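Local coordinates for protein hypothetical hydrolase (Bacteroides thetaiotaomicron, PDB 3TC9) that is of unknown catalytic function but probably serves as an auxiliary nutrient-binding protein, built from an immunoglobulin-like domain and a six-bladed beta-propeller, at residues C357-H362 / D417-R422; G137-L142 / R421-I426; M107-F112 / T375-G380; Y285-N290 / Y352-C357. All blocks are in the same frame, centred on the assembly; numbering follows the deposited sequence.

Interaction 1. Residues C357-H362 / D417-R422; sequences CDRENH and DRENRR. With PO4 (phosphate ion), chain Q; EDO (1,2-ethanediol), chain V.
Two copies of the D-R-E-N turn, recalling the turns of NHL-type beta-propellers, face each other from adjacent blades, and R359 reaches from the first to E419 and R418 of the second. The R359 side chain leaves with CG anti to the backbone N (chi1 -161°) and stays extended as far as NE, which carries the guanidinium across. R359 NH2 stops 4.1 Å from E419 OE2; the oxygen lies well out of the guanidinium plane, which leaves only an attraction of charges, longer than a salt bridge, and the two planes stand nearly perpendicular. Firmer bonds lie elsewhere: R359 NH1 meets E360 OE2 at 2.6 Å in the guanidinium plane, R359 NE pairs with E402, and E419 OE2 bonds to H400. E402 also receives R418. R418 NH2 (3.0 Å to O3) and R421 NH2 (2.8 Å to O1) grip a phosphate ion. Each turn is braced internally alike: N361 ND2 donates almost straight to D358 OD2 (2.6 Å), and N420 ND2 to D417 OD2 (2.7 Å). With an alanine at N361, D358 OD2 would probably lose its amide donor within the turn, though not its salt bridge to R365, leaving the turn less firmly held. The chemistry suggests a weak charge attraction between blades; shared E402 is likely to offset the closeness of R359 and R418, and the phosphate, probably from the crystallisation liquor, that of R418 and R421.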
# COMPACT_ATOMS: atom_id res chain seq x y z
N CYS B 357 -18.38 2.45 12.91
CA CYS B 357 -19.56 1.68 13.22
C CYS B 357 -20.74 2.58 13.28
O CYS B 357 -20.70 3.59 13.96
CB CYS B 357 -19.38 0.94 14.54
SG CYS B 357 -18.13 -0.35 14.48
N ASP B 358 -21.79 2.22 12.55
CA ASP B 358 -23.09 2.91 12.55
C ASP B 358 -24.03 1.93 13.26
O ASP B 358 -24.65 1.07 12.64
CB ASP B 358 -23.51 3.23 11.11
CG ASP B 358 -24.57 4.31 10.97
OD1 ASP B 358 -24.84 5.02 11.97
OD2 ASP B 358 -25.10 4.48 9.84
N ARG B 359 -23.98 1.99 14.61
CA ARG B 359 -24.64 1.07 15.54
C ARG B 359 -26.08 0.71 15.17
O ARG B 359 -26.37 -0.48 15.08
CB ARG B 359 -24.58 1.60 16.97
CG ARG B 359 -24.82 0.56 18.03
CD ARG B 359 -25.36 1.21 19.28
NE ARG B 359 -25.23 0.34 20.44
CZ ARG B 359 -26.25 -0.19 21.11
NH1 ARG B 359 -27.50 0.06 20.74
NH2 ARG B 359 -26.02 -0.97 22.16
N GLU B 360 -26.97 1.70 15.00
CA GLU B 360 -28.39 1.37 14.80
C GLU B 360 -28.76 1.13 13.35
O GLU B 360 -29.91 0.80 13.06
CB GLU B 360 -29.32 2.43 15.42
CG GLU B 360 -29.22 2.59 16.93
CD GLU B 360 -29.51 1.37 17.79
OE1 GLU B 360 -30.34 0.51 17.39
OE2 GLU B 360 -28.92 1.30 18.89
N ASN B 361 -27.78 1.25 12.45
CA ASN B 361 -27.92 0.92 11.04
C ASN B 361 -27.28 -0.44 10.78
O ASN B 361 -27.37 -0.96 9.66
CB ASN B 361 -27.31 2.02 10.18
CG ASN B 361 -28.25 3.20 10.00
OD1 ASN B 361 -29.47 3.07 10.01
ND2 ASN B 361 -27.69 4.37 9.81
N HIS B 362 -26.64 -1.01 11.84
CA HIS B 362 -25.97 -2.34 11.87
C HIS B 362 -24.96 -2.53 10.73
O HIS B 362 -24.92 -3.58 10.08
CB HIS B 362 -27.01 -3.47 11.87
CG HIS B 362 -28.04 -3.28 12.93
ND1 HIS B 362 -27.77 -3.59 14.24
CD2 HIS B 362 -29.28 -2.76 12.84
CE1 HIS B 362 -28.87 -3.28 14.91
NE2 HIS B 362 -29.80 -2.78 14.11
N ASP B 417 -19.09 -6.57 17.82
CA ASP B 417 -20.49 -6.80 17.42
C ASP B 417 -21.29 -7.13 18.66
O ASP B 417 -21.39 -8.30 19.02
CB ASP B 417 -20.54 -7.94 16.39
CG ASP B 417 -21.82 -8.04 15.59
OD1 ASP B 417 -22.66 -7.11 15.70
OD2 ASP B 417 -21.97 -9.04 14.85
N ARG B 418 -21.85 -6.09 19.31
CA ARG B 418 -22.49 -6.14 20.63
C ARG B 418 -23.44 -7.32 20.85
O ARG B 418 -23.11 -8.17 21.67
CB ARG B 418 -23.17 -4.82 21.02
CG ARG B 418 -23.69 -4.74 22.46
CD ARG B 418 -22.58 -4.94 23.48
NE ARG B 418 -22.99 -4.71 24.86
CZ ARG B 418 -22.84 -3.56 25.52
NH1 ARG B 418 -22.36 -2.49 24.89
NH2 ARG B 418 -23.19 -3.46 26.79
N GLU B 419 -24.60 -7.38 20.17
CA GLU B 419 -25.61 -8.41 20.44
C GLU B 419 -25.20 -9.81 20.01
O GLU B 419 -25.81 -10.79 20.47
CB GLU B 419 -26.99 -8.07 19.83
CG GLU B 419 -27.50 -6.64 20.08
CD GLU B 419 -27.39 -6.01 21.47
OE1 GLU B 419 -27.43 -6.75 22.47
OE2 GLU B 419 -27.33 -4.76 21.54
N ASN B 420 -24.19 -9.92 19.15
CA ASN B 420 -23.72 -11.22 18.71
C ASN B 420 -22.62 -11.76 19.66
O ASN B 420 -22.24 -12.92 19.54
CB ASN B 420 -23.27 -11.15 17.26
CG ASN B 420 -24.46 -10.98 16.37
OD1 ASN B 420 -25.55 -11.48 16.65
ND2 ASN B 420 -24.30 -10.21 15.33
N ARG B 421 -22.15 -10.92 20.63
CA ARG B 421 -21.18 -11.26 21.68
C ARG B 421 -19.87 -11.81 21.08
O ARG B 421 -19.18 -12.63 21.69
CB ARG B 421 -21.76 -12.28 22.70
CG ARG B 421 -23.18 -12.00 23.17
CD ARG B 421 -23.22 -10.78 24.02
NE ARG B 421 -24.59 -10.43 24.39
CZ ARG B 421 -24.92 -9.30 24.99
NH1 ARG B 421 -24.00 -8.41 25.31
NH2 ARG B 421 -26.19 -9.05 25.26
N ARG B 422 -19.53 -11.30 19.91
CA ARG B 422 -18.36 -11.73 19.15
C ARG B 422 -17.54 -10.58 18.64
O ARG B 422 -18.04 -9.47 18.46
CB ARG B 422 -18.83 -12.57 17.93
CG ARG B 422 -19.38 -13.97 18.27
CD ARG B 422 -20.31 -14.40 17.17
NE ARG B 422 -20.81 -15.79 17.27
CZ ARG B 422 -22.06 -16.11 17.63
NH1 ARG B 422 -22.92 -15.17 17.99
NH2 ARG B 422 -22.44 -17.38 17.64
P PO4 Q . -25.91 -6.09 27.68
O1 PO4 Q . -26.71 -6.56 26.40
O2 PO4 Q . -26.36 -4.63 28.06
O3 PO4 Q . -24.38 -6.14 27.41
O4 PO4 Q . -26.16 -7.04 28.92
C1 EDO V . -32.92 3.84 10.90
O1 EDO V . -31.65 4.50 10.95
C2 EDO V . -33.52 3.96 9.50
O2 EDO V . -34.19 5.22 9.36

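Interaction 2. Residues G137-L142 / R421-I426; sequences GGAVWL and RRIRKI. With PO4 (phosphate ion), chain Q; EDO (1,2-ethanediol), chain U.
Polar contact between R421 and G137 and apolar contact between I423 and A139 join these segments, whose touching parts run within 30° of each other. On the polar side, NH1 of R421 lies 2.8 Å from the carbonyl O of G137, which sits at the edge of the guanidinium near its plane; the N-H points poorly at the oxygen, and the bond is weak. The same NH1 is better aimed at phosphate O3, 3.1 Å away, so one nitrogen is shared between a backbone carbonyl and an anion. A bend at the second torsion of R421 (chi2 -69°) turns its chain toward the glycine. A backbone hydrogen bond between R421 and F136 ties the same corner. On the apolar side, the methyl CB of A139 points at the other segment and meets CD1 of I423 at 3.6 Å. With CG1 of I423 anti to its carbonyl carbon, the ethyl branch extends to that methyl, while F414 lies against the isoleucine within its own blade. The loop leading into strand 141-145, innermost of the first blade, thus meets the start of strand 422-428 of the last blade and the loop before it, where the ring of a beta-propeller closes.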
# COMPACT_ATOMS: atom_id res chain seq x y z
N GLY B 137 -19.16 -9.72 26.59
CA GLY B 137 -20.31 -8.97 27.09
C GLY B 137 -20.47 -7.67 26.32
O GLY B 137 -21.59 -7.24 26.04
N GLY B 138 -19.32 -7.07 25.98
CA GLY B 138 -19.21 -5.82 25.26
C GLY B 138 -17.79 -5.54 24.80
O GLY B 138 -16.84 -5.92 25.47
N ALA B 139 -17.66 -4.93 23.62
CA ALA B 139 -16.40 -4.48 23.01
C ALA B 139 -16.72 -3.19 22.27
O ALA B 139 -16.87 -3.19 21.05
CB ALA B 139 -15.81 -5.55 22.10
N VAL B 140 -16.93 -2.11 23.06
CA VAL B 140 -17.39 -0.80 22.57
C VAL B 140 -16.23 0.05 22.03
O VAL B 140 -16.45 0.99 21.27
CB VAL B 140 -18.21 -0.02 23.63
CG1 VAL B 140 -19.38 -0.86 24.14
CG2 VAL B 140 -17.34 0.50 24.79
N TRP B 141 -14.99 -0.29 22.42
CA TRP B 141 -13.82 0.46 21.99
C TRP B 141 -12.67 -0.50 21.92
O TRP B 141 -12.45 -1.25 22.86
CB TRP B 141 -13.53 1.63 22.95
CG TRP B 141 -12.76 2.74 22.32
CD1 TRP B 141 -11.41 2.90 22.31
CD2 TRP B 141 -13.31 3.85 21.59
NE1 TRP B 141 -11.07 4.06 21.64
CE2 TRP B 141 -12.22 4.67 21.21
CE3 TRP B 141 -14.62 4.28 21.30
CZ2 TRP B 141 -12.40 5.86 20.49
CZ3 TRP B 141 -14.80 5.46 20.60
CH2 TRP B 141 -13.70 6.24 20.20
N LEU B 142 -12.01 -0.55 20.75
CA LEU B 142 -10.89 -1.46 20.51
C LEU B 142 -9.63 -0.63 20.31
O LEU B 142 -9.68 0.38 19.59
CB LEU B 142 -11.18 -2.36 19.29
CG LEU B 142 -12.23 -3.45 19.50
CD1 LEU B 142 -12.78 -3.96 18.18
CD2 LEU B 142 -11.64 -4.63 20.22
N ARG B 421 -22.15 -10.92 20.63
CA ARG B 421 -21.18 -11.26 21.68
C ARG B 421 -19.87 -11.81 21.08
O ARG B 421 -19.18 -12.63 21.69
CB ARG B 421 -21.76 -12.28 22.70
CG ARG B 421 -23.18 -12.00 23.17
CD ARG B 421 -23.22 -10.78 24.02
NE ARG B 421 -24.59 -10.43 24.39
CZ ARG B 421 -24.92 -9.30 24.99
NH1 ARG B 421 -24.00 -8.41 25.31
NH2 ARG B 421 -26.19 -9.05 25.26
N ARG B 422 -19.53 -11.30 19.91
CA ARG B 422 -18.36 -11.73 19.15
C ARG B 422 -17.54 -10.58 18.64
O ARG B 422 -18.04 -9.47 18.46
CB ARG B 422 -18.83 -12.57 17.93
CG ARG B 422 -19.38 -13.97 18.27
CD ARG B 422 -20.31 -14.40 17.17
NE ARG B 422 -20.81 -15.79 17.27
CZ ARG B 422 -22.06 -16.11 17.63
NH1 ARG B 422 -22.92 -15.17 17.99
NH2 ARG B 422 -22.44 -17.38 17.64
N ILE B 423 -16.26 -10.88 18.34
CA ILE B 423 -15.32 -10.02 17.64
C ILE B 423 -15.38 -10.50 16.19
O ILE B 423 -15.09 -11.67 15.91
CB ILE B 423 -13.88 -10.00 18.24
CG1 ILE B 423 -13.88 -9.64 19.76
CG2 ILE B 423 -12.95 -9.07 17.44
CD1 ILE B 423 -14.43 -8.26 20.15
N ARG B 424 -15.85 -9.65 15.30
CA ARG B 424 -15.93 -10.05 13.90
C ARG B 424 -14.67 -9.58 13.18
O ARG B 424 -13.98 -8.68 13.64
CB ARG B 424 -17.20 -9.50 13.23
CG ARG B 424 -18.48 -9.73 14.03
CD ARG B 424 -19.04 -11.15 13.97
NE ARG B 424 -19.42 -11.56 12.62
CZ ARG B 424 -20.55 -11.20 12.00
NH1 ARG B 424 -21.41 -10.37 12.59
NH2 ARG B 424 -20.80 -11.63 10.78
N LYS B 425 -14.33 -10.24 12.08
CA LYS B 425 -13.17 -9.87 11.30
C LYS B 425 -13.58 -9.55 9.85
O LYS B 425 -14.46 -10.21 9.32
CB LYS B 425 -12.12 -10.99 11.34
CG LYS B 425 -10.83 -10.70 10.56
CD LYS B 425 -9.94 -11.93 10.55
CE LYS B 425 -8.78 -11.83 9.60
NZ LYS B 425 -9.16 -12.05 8.18
N ILE B 426 -12.95 -8.54 9.24
CA ILE B 426 -13.15 -8.23 7.82
C ILE B 426 -11.79 -8.22 7.20
O ILE B 426 -10.99 -7.35 7.51
CB ILE B 426 -13.94 -6.94 7.49
CG1 ILE B 426 -15.31 -6.89 8.18
CG2 ILE B 426 -14.05 -6.73 5.96
CD1 ILE B 426 -15.99 -5.55 8.05
P PO4 Q . -25.91 -6.09 27.68
O1 PO4 Q . -26.71 -6.56 26.40
O2 PO4 Q . -26.36 -4.63 28.06
O3 PO4 Q . -24.38 -6.14 27.41
O4 PO4 Q . -26.16 -7.04 28.92
C1 EDO U . -18.67 4.01 23.00
O1 EDO U . -17.49 4.51 23.62
C2 EDO U . -18.40 3.98 21.51
O2 EDO U . -18.49 2.65 21.01

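Interaction 3. Residues M107-F112 / T375-G380; sequences MLVTTF and TFAGRG
Selenomethionine M107 meets F376 in a Met-aromatic contact between neighbouring blades of the beta-propeller. M107 opens strand 107-113, the N-terminal strand that completes the last blade in the Velcro-like closure known from propellers, while F376 lies on strand 372-376 of the blade before it. The M107 chain runs with CG anti to the carbonyl carbon and continues extended through its second torsion, then bends at the third (chi3 104°), with selenium at the ring edge, 4.0 Å from CZ of F376. Selenium approaches the ring at its rim, 80° off the normal and 5.3 Å from the F376 centroid, and the two side chains cross at about a right angle. F376 holds CG anti to the backbone N (chi1 -179°), which projects CZ, the far corner of the ring, toward the strand. Further aromatic neighbours, Y355 edge-to-face and F413 with its plane inclined, add to the packing round this ring. The backbone sets the stage: F376 and A377 both face I364 in a classic beta bulge, and the chain turns a corner at A377. G378 follows in a conformation where any side chain would press on the carbonyl O of A377. The corner presents the A377 methyl to V109, one of whose methyls is anti to the backbone N; the other, CG2, lies 4.3 Å from CB of A377.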
# COMPACT_ATOMS: atom_id res chain seq x y z
N MSE B 107 -12.76 -9.71 -0.07
CA MSE B 107 -12.91 -9.56 1.36
C MSE B 107 -14.21 -10.21 1.81
O MSE B 107 -15.22 -10.18 1.10
CB MSE B 107 -12.87 -8.07 1.74
CG MSE B 107 -11.46 -7.52 1.74
SE MSE B 107 -11.41 -5.74 2.46
CE MSE B 107 -10.70 -6.14 4.18
N LEU B 108 -14.17 -10.79 2.99
CA LEU B 108 -15.27 -11.45 3.66
C LEU B 108 -15.36 -11.03 5.11
O LEU B 108 -14.34 -10.73 5.74
CB LEU B 108 -15.09 -13.00 3.59
CG LEU B 108 -15.09 -13.69 2.19
CD1 LEU B 108 -14.90 -15.17 2.35
CD2 LEU B 108 -16.41 -13.45 1.42
N VAL B 109 -16.57 -11.10 5.68
CA VAL B 109 -16.80 -10.91 7.12
C VAL B 109 -16.75 -12.30 7.72
O VAL B 109 -17.38 -13.22 7.19
CB VAL B 109 -18.14 -10.16 7.45
CG1 VAL B 109 -18.34 -10.02 8.96
CG2 VAL B 109 -18.21 -8.81 6.76
N THR B 110 -16.00 -12.48 8.79
CA THR B 110 -15.90 -13.75 9.51
C THR B 110 -16.01 -13.50 11.00
O THR B 110 -15.99 -12.35 11.42
CB THR B 110 -14.59 -14.50 9.18
OG1 THR B 110 -13.46 -13.69 9.54
CG2 THR B 110 -14.52 -14.99 7.70
N THR B 111 -16.09 -14.59 11.81
CA THR B 111 -16.15 -14.48 13.27
C THR B 111 -14.76 -14.80 13.74
O THR B 111 -14.27 -15.90 13.53
CB THR B 111 -17.23 -15.38 13.85
OG1 THR B 111 -18.49 -14.90 13.41
CG2 THR B 111 -17.21 -15.42 15.37
N PHE B 112 -14.09 -13.83 14.34
CA PHE B 112 -12.75 -14.02 14.82
C PHE B 112 -12.77 -14.67 16.21
O PHE B 112 -12.13 -15.71 16.40
CB PHE B 112 -12.01 -12.67 14.82
CG PHE B 112 -10.64 -12.72 15.45
CD1 PHE B 112 -9.68 -13.63 15.01
CD2 PHE B 112 -10.31 -11.86 16.50
CE1 PHE B 112 -8.42 -13.69 15.61
CE2 PHE B 112 -9.04 -11.90 17.09
CZ PHE B 112 -8.11 -12.83 16.66
N THR B 375 -21.25 2.77 2.48
CA THR B 375 -21.38 1.66 3.40
C THR B 375 -20.39 0.60 2.99
O THR B 375 -20.34 0.19 1.82
CB THR B 375 -22.82 1.17 3.44
OG1 THR B 375 -23.60 2.26 3.91
CG2 THR B 375 -23.03 -0.09 4.34
N PHE B 376 -19.59 0.15 3.94
CA PHE B 376 -18.58 -0.85 3.66
C PHE B 376 -19.10 -2.26 3.83
O PHE B 376 -18.87 -3.11 2.97
CB PHE B 376 -17.37 -0.61 4.59
CG PHE B 376 -16.19 -1.56 4.43
CD1 PHE B 376 -15.55 -1.70 3.20
CD2 PHE B 376 -15.66 -2.23 5.52
CE1 PHE B 376 -14.42 -2.51 3.07
CE2 PHE B 376 -14.53 -3.04 5.40
CZ PHE B 376 -13.90 -3.15 4.18
N ALA B 377 -19.78 -2.54 4.97
CA ALA B 377 -20.19 -3.90 5.30
C ALA B 377 -21.39 -3.92 6.17
O ALA B 377 -21.58 -3.02 6.98
CB ALA B 377 -19.06 -4.63 6.01
N GLY B 378 -22.20 -4.96 6.01
CA GLY B 378 -23.41 -5.14 6.79
C GLY B 378 -24.64 -4.95 5.94
O GLY B 378 -24.53 -4.59 4.76
N ARG B 379 -25.81 -5.20 6.56
CA ARG B 379 -27.13 -5.07 5.95
C ARG B 379 -27.31 -6.06 4.77
O ARG B 379 -28.13 -5.84 3.90
CB ARG B 379 -27.43 -3.61 5.52
CG ARG B 379 -27.24 -2.61 6.65
CD ARG B 379 -27.42 -1.19 6.18
NE ARG B 379 -28.81 -0.87 5.82
CZ ARG B 379 -29.71 -0.41 6.67
NH1 ARG B 379 -29.41 -0.23 7.95
NH2 ARG B 379 -30.94 -0.12 6.25
N GLY B 380 -26.61 -7.19 4.81
CA GLY B 380 -26.76 -8.24 3.80
C GLY B 380 -27.96 -9.11 4.09
O GLY B 380 -28.72 -8.84 5.04

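Interaction 4. Residues Y285-N290 / Y352-C357; sequences YIVVVN and YDFYFC
An edge-to-face (T-shaped) aromatic pair, Y285 with F354, is buried between two successive blades of the beta-propeller. Y285 lies on strand 283-288 of one four-stranded blade and F354 on strand 352-358 of the next. The rim of the tyrosine ring is directed at the face of the phenylalanine: CD2 of Y285 sits over the centre of the F354 ring, 3.6 Å from its CG. The centroids are 4.9 Å apart and the planes meet at 59°, so the T is tilted rather than square. The two side chains slide past each other in opposite directions, which also brings Y285 CE2 to 3.7 Å from F354 CB. F354 turns its ring toward the neighbouring blade by placing CG anti to the backbone N (chi1 -178°). Round the pair, F339 meets the phenylalanine within its own sheet and Y283 meets the tyrosine, extending the aromatic packing along both blades. Replacing F354 with an alanine would probably leave the Y285 edge without the face it rests on and open a gap between the blades. At the far end of the F354 ring, its CZ abuts a methyl of V287, whose CG2 is 4.2 Å away.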
# COMPACT_ATOMS: atom_id res chain seq x y z
N TYR B 285 -11.98 14.16 14.35
CA TYR B 285 -13.40 14.01 14.07
C TYR B 285 -14.09 13.99 15.43
O TYR B 285 -13.56 13.40 16.38
CB TYR B 285 -13.73 12.76 13.24
CG TYR B 285 -13.46 12.90 11.76
CD1 TYR B 285 -13.78 14.08 11.08
CD2 TYR B 285 -12.92 11.86 11.02
CE1 TYR B 285 -13.56 14.21 9.70
CE2 TYR B 285 -12.66 11.99 9.65
CZ TYR B 285 -12.99 13.16 9.00
OH TYR B 285 -12.79 13.27 7.64
N ILE B 286 -15.20 14.71 15.53
CA ILE B 286 -16.03 14.77 16.72
C ILE B 286 -17.31 14.03 16.31
O ILE B 286 -18.06 14.51 15.45
CB ILE B 286 -16.22 16.22 17.22
CG1 ILE B 286 -14.85 16.81 17.67
CG2 ILE B 286 -17.27 16.28 18.36
CD1 ILE B 286 -14.85 18.25 18.16
N VAL B 287 -17.46 12.79 16.82
CA VAL B 287 -18.55 11.89 16.46
C VAL B 287 -19.64 12.03 17.48
O VAL B 287 -19.46 11.58 18.63
CB VAL B 287 -18.01 10.43 16.34
CG1 VAL B 287 -19.12 9.42 16.04
CG2 VAL B 287 -16.88 10.35 15.30
N VAL B 288 -20.79 12.63 17.04
CA VAL B 288 -21.93 12.86 17.93
C VAL B 288 -22.90 11.66 17.86
O VAL B 288 -23.76 11.56 16.98
CB VAL B 288 -22.65 14.21 17.75
CG1 VAL B 288 -23.50 14.51 18.98
CG2 VAL B 288 -21.64 15.32 17.52
N VAL B 289 -22.71 10.76 18.83
CA VAL B 289 -23.43 9.49 18.99
C VAL B 289 -24.96 9.70 19.07
O VAL B 289 -25.69 8.98 18.38
CB VAL B 289 -22.92 8.76 20.26
CG1 VAL B 289 -23.55 7.37 20.41
CG2 VAL B 289 -21.40 8.65 20.24
N ASN B 290 -25.44 10.67 19.87
CA ASN B 290 -26.88 10.81 20.05
C ASN B 290 -27.51 11.89 19.14
O ASN B 290 -28.71 12.18 19.30
CB ASN B 290 -27.20 11.09 21.52
CG ASN B 290 -26.72 12.44 22.01
OD1 ASN B 290 -25.78 13.04 21.47
ND2 ASN B 290 -27.39 12.95 23.03
N TYR B 352 -5.82 9.05 4.39
CA TYR B 352 -6.67 8.11 5.10
C TYR B 352 -8.13 8.33 4.87
O TYR B 352 -8.55 9.45 4.66
CB TYR B 352 -6.42 8.18 6.62
CG TYR B 352 -5.00 7.90 7.05
CD1 TYR B 352 -4.01 8.88 6.94
CD2 TYR B 352 -4.66 6.68 7.62
CE1 TYR B 352 -2.71 8.63 7.35
CE2 TYR B 352 -3.35 6.42 8.02
CZ TYR B 352 -2.37 7.39 7.88
OH TYR B 352 -1.09 7.13 8.29
N ASP B 353 -8.90 7.25 4.97
CA ASP B 353 -10.35 7.20 5.03
C ASP B 353 -10.72 6.93 6.50
O ASP B 353 -9.92 6.36 7.27
CB ASP B 353 -10.91 6.09 4.13
CG ASP B 353 -10.93 6.36 2.65
OD1 ASP B 353 -11.35 7.46 2.26
OD2 ASP B 353 -10.66 5.43 1.88
N PHE B 354 -11.93 7.28 6.88
CA PHE B 354 -12.39 7.05 8.24
C PHE B 354 -13.57 6.08 8.22
O PHE B 354 -14.64 6.41 7.70
CB PHE B 354 -12.73 8.39 8.90
CG PHE B 354 -13.20 8.30 10.33
CD1 PHE B 354 -12.28 8.08 11.36
CD2 PHE B 354 -14.53 8.51 10.67
CE1 PHE B 354 -12.69 8.08 12.70
CE2 PHE B 354 -14.94 8.48 12.00
CZ PHE B 354 -14.02 8.27 13.01
N TYR B 355 -13.33 4.84 8.70
CA TYR B 355 -14.27 3.73 8.79
C TYR B 355 -14.91 3.73 10.16
O TYR B 355 -14.19 3.72 11.15
CB TYR B 355 -13.54 2.40 8.59
CG TYR B 355 -13.18 2.09 7.15
CD1 TYR B 355 -12.21 2.84 6.49
CD2 TYR B 355 -13.73 0.99 6.49
CE1 TYR B 355 -11.81 2.52 5.19
CE2 TYR B 355 -13.33 0.66 5.19
CZ TYR B 355 -12.38 1.44 4.55
OH TYR B 355 -11.99 1.16 3.26
N PHE B 356 -16.22 3.72 10.25
CA PHE B 356 -16.82 3.75 11.59
C PHE B 356 -18.05 2.86 11.68
O PHE B 356 -18.72 2.59 10.67
CB PHE B 356 -17.17 5.20 12.00
CG PHE B 356 -18.18 5.90 11.14
CD1 PHE B 356 -17.80 6.57 9.99
CD2 PHE B 356 -19.53 5.88 11.48
CE1 PHE B 356 -18.74 7.24 9.20
CE2 PHE B 356 -20.47 6.53 10.68
CZ PHE B 356 -20.07 7.21 9.55
N CYS B 357 -18.38 2.45 12.91
CA CYS B 357 -19.56 1.68 13.22
C CYS B 357 -20.74 2.58 13.28
O CYS B 357 -20.70 3.59 13.96
CB CYS B 357 -19.38 0.94 14.54
SG CYS B 357 -18.13 -0.35 14.48

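Read from the N terminus, the chain passes the immunoglobulin-like domain and lays down 107-112, whose partner 375-380 closes interaction 3 more than 260 residues later. Next comes 137-142, the opening end of interaction 2, which closes only at 421-426; interactions 2 and 3 therefore cross. Interaction 4 (285-290 with 352-357) nests inside both. Interaction 1 (357-362 with 417-422) opens where interaction 4 ends, at C357, crosses interaction 3, and finishes on the stretch that also ends interaction 2. Interactions 1, 3 and 4 join successive blades, whereas interaction 2 joins last to first. Strands 107-113 and 422-428 pair in one sheet, so interactions 2 and 3 meet in the closing blade.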